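Local coordinates for protein succinate-semialdehyde dehydrogenase (NAD(P)(+)) (Marinobacter aquaeolei, PDB 3RH9) that probably oxidises succinate semialdehyde with a nicotinamide cofactor, as a member of the aldehyde dehydrogenase family, at residues E404-G409 against Q429-G434. Sequence-based numbering, arbitrary orientation.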
loop_
_atom_site.group_PDB
_atom_site.type_symbol
_atom_site.label_atom_id
_atom_site.label_comp_id
_atom_site.label_asym_id
_atom_site.label_seq_id
_atom_site.Cartn_x
_atom_site.Cartn_y
_atom_site.Cartn_z
ATOM N N GLU A 404 -24.914 19.371 3.132
ATOM C CA GLU A 404 -25.746 18.363 2.486
ATOM C C GLU A 404 -25.097 17.751 1.232
ATOM O O GLU A 404 -25.153 16.532 1.042
ATOM C CB GLU A 404 -27.108 18.957 2.125
ATOM C CG GLU A 404 -27.805 18.248 0.973
ATOM C CD GLU A 404 -29.062 18.979 0.498
ATOM O OE1 GLU A 404 -29.054 20.237 0.442
ATOM O OE2 GLU A 404 -30.057 18.287 0.170
ATOM N N VAL A 405 -24.495 18.592 0.387
ATOM C CA VAL A 405 -23.923 18.134 -0.873
ATOM C C VAL A 405 -22.604 17.399 -0.673
ATOM O O VAL A 405 -22.221 16.566 -1.495
ATOM C CB VAL A 405 -23.732 19.287 -1.893
ATOM C CG1 VAL A 405 -22.497 20.106 -1.563
ATOM C CG2 VAL A 405 -23.641 18.739 -3.315
ATOM N N ILE A 406 -21.902 17.712 0.413
ATOM C CA ILE A 406 -20.677 16.986 0.748
ATOM C C ILE A 406 -21.019 15.575 1.240
ATOM O O ILE A 406 -20.402 14.605 0.810
ATOM C CB ILE A 406 -19.824 17.710 1.795
ATOM C CG1 ILE A 406 -19.060 18.866 1.149
ATOM C CG2 ILE A 406 -18.865 16.730 2.464
ATOM C CD1 ILE A 406 -18.449 19.818 2.158
ATOM N N ASP A 407 -22.009 15.447 2.120
ATOM C CA ASP A 407 -22.426 14.115 2.528
ATOM C C ASP A 407 -22.951 13.363 1.307
ATOM O O ASP A 407 -22.741 12.163 1.168
ATOM C CB ASP A 407 -23.471 14.160 3.644
ATOM C CG ASP A 407 -22.876 14.582 4.984
ATOM O OD1 ASP A 407 -21.631 14.582 5.121
ATOM O OD2 ASP A 407 -23.646 14.928 5.908
ATOM N N ALA A 408 -23.614 14.082 0.409
ATOM C CA ALA A 408 -24.210 13.458 -0.749
ATOM C C ALA A 408 -23.112 12.914 -1.649
ATOM O O ALA A 408 -23.219 11.804 -2.161
ATOM C CB ALA A 408 -25.072 14.444 -1.485
ATOM N N GLY A 409 -22.048 13.697 -1.822
ATOM C CA GLY A 409 -20.923 13.294 -2.645
ATOM C C GLY A 409 -20.188 12.088 -2.093
ATOM O O GLY A 409 -19.640 11.277 -2.846
ATOM N N GLN A 429 -12.762 25.198 -0.428
ATOM C CA GLN A 429 -11.666 24.500 0.217
ATOM C C GLN A 429 -12.173 23.537 1.262
ATOM O O GLN A 429 -11.563 22.489 1.493
ATOM C CB GLN A 429 -10.661 25.484 0.795
ATOM C CG GLN A 429 -9.855 26.178 -0.288
ATOM C CD GLN A 429 -8.710 26.985 0.276
ATOM O OE1 GLN A 429 -8.885 28.138 0.673
ATOM N NE2 GLN A 429 -7.517 26.380 0.312
ATOM N N ARG A 430 -13.302 23.887 1.874
ATOM C CA ARG A 430 -13.955 23.010 2.829
ATOM C C ARG A 430 -14.545 21.815 2.098
ATOM O O ARG A 430 -14.607 20.715 2.644
ATOM C CB ARG A 430 -15.049 23.751 3.584
ATOM C CG ARG A 430 -14.559 24.793 4.575
ATOM C CD ARG A 430 -15.731 25.358 5.371
ATOM N NE ARG A 430 -16.743 25.891 4.467
ATOM C CZ ARG A 430 -16.927 27.186 4.220
ATOM N NH1 ARG A 430 -16.185 28.106 4.828
ATOM N NH2 ARG A 430 -17.864 27.564 3.366
ATOM N N VAL A 431 -14.973 22.025 0.857
ATOM C CA VAL A 431 -15.517 20.917 0.081
ATOM C C VAL A 431 -14.417 19.911 -0.268
ATOM O O VAL A 431 -14.546 18.716 0.009
ATOM C CB VAL A 431 -16.254 21.379 -1.190
ATOM C CG1 VAL A 431 -16.984 20.202 -1.833
ATOM C CG2 VAL A 431 -17.243 22.471 -0.845
ATOM N N ALA A 432 -13.328 20.383 -0.859
ATOM C CA ALA A 432 -12.225 19.486 -1.124
ATOM C C ALA A 432 -11.861 18.740 0.156
ATOM O O ALA A 432 -11.703 17.523 0.146
ATOM C CB ALA A 432 -11.046 20.236 -1.641
ATOM N N ALA A 433 -11.743 19.458 1.265
ATOM C CA ALA A 433 -11.340 18.809 2.512
ATOM C C ALA A 433 -12.293 17.684 2.978
ATOM O O ALA A 433 -11.849 16.648 3.495
ATOM C CB ALA A 433 -11.136 19.842 3.610
ATOM N N GLY A 434 -13.593 17.890 2.792
ATOM C CA GLY A 434 -14.571 16.974 3.331
ATOM C C GLY A 434 -14.871 15.857 2.365
ATOM O O GLY A 434 -15.404 14.811 2.744
#
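I406 reaches from helix 402-409 to helix 425-434, and its two branches touch different parts of the second helix. The longer branch extends over the backbone between R430 and V431: CD1 lies 3.8 Å from V431 CA and 4.0 Å from R430 O. Its extended shape comes from chi2 of 167°, which carries CD1 away from its own helix. A chi1 of -77° puts CG1 beside the backbone N and the short branch, CG2, anti to it; CG2 comes to 4.0 Å from G434 O, one turn further along, and so lies beside the carbonyl of a residue that has no side chain. V431 answers with its own methyls: CG1 meets I406 CG1 at 3.9 Å, while CG2 lies near I406 CD1. With an alanine here in place of I406, CG1, CG2 and CD1 are gone, which would probably leave V431 CG1 without its apolar neighbour and open a gap between the helices. No hydrogen bond crosses; at the margin the R430 guanidinium instead forms a salt bridge with E402. The segment axes approach to 10.1 Å and run roughly parallel, 29° apart. V405 rests on F297 and F399 and A432 on V440, so both helices pack against the mixed sheet containing strands 295-299, 393-399 and 439-442, in the α/β catalytic domain of the aldehyde dehydrogenase fold.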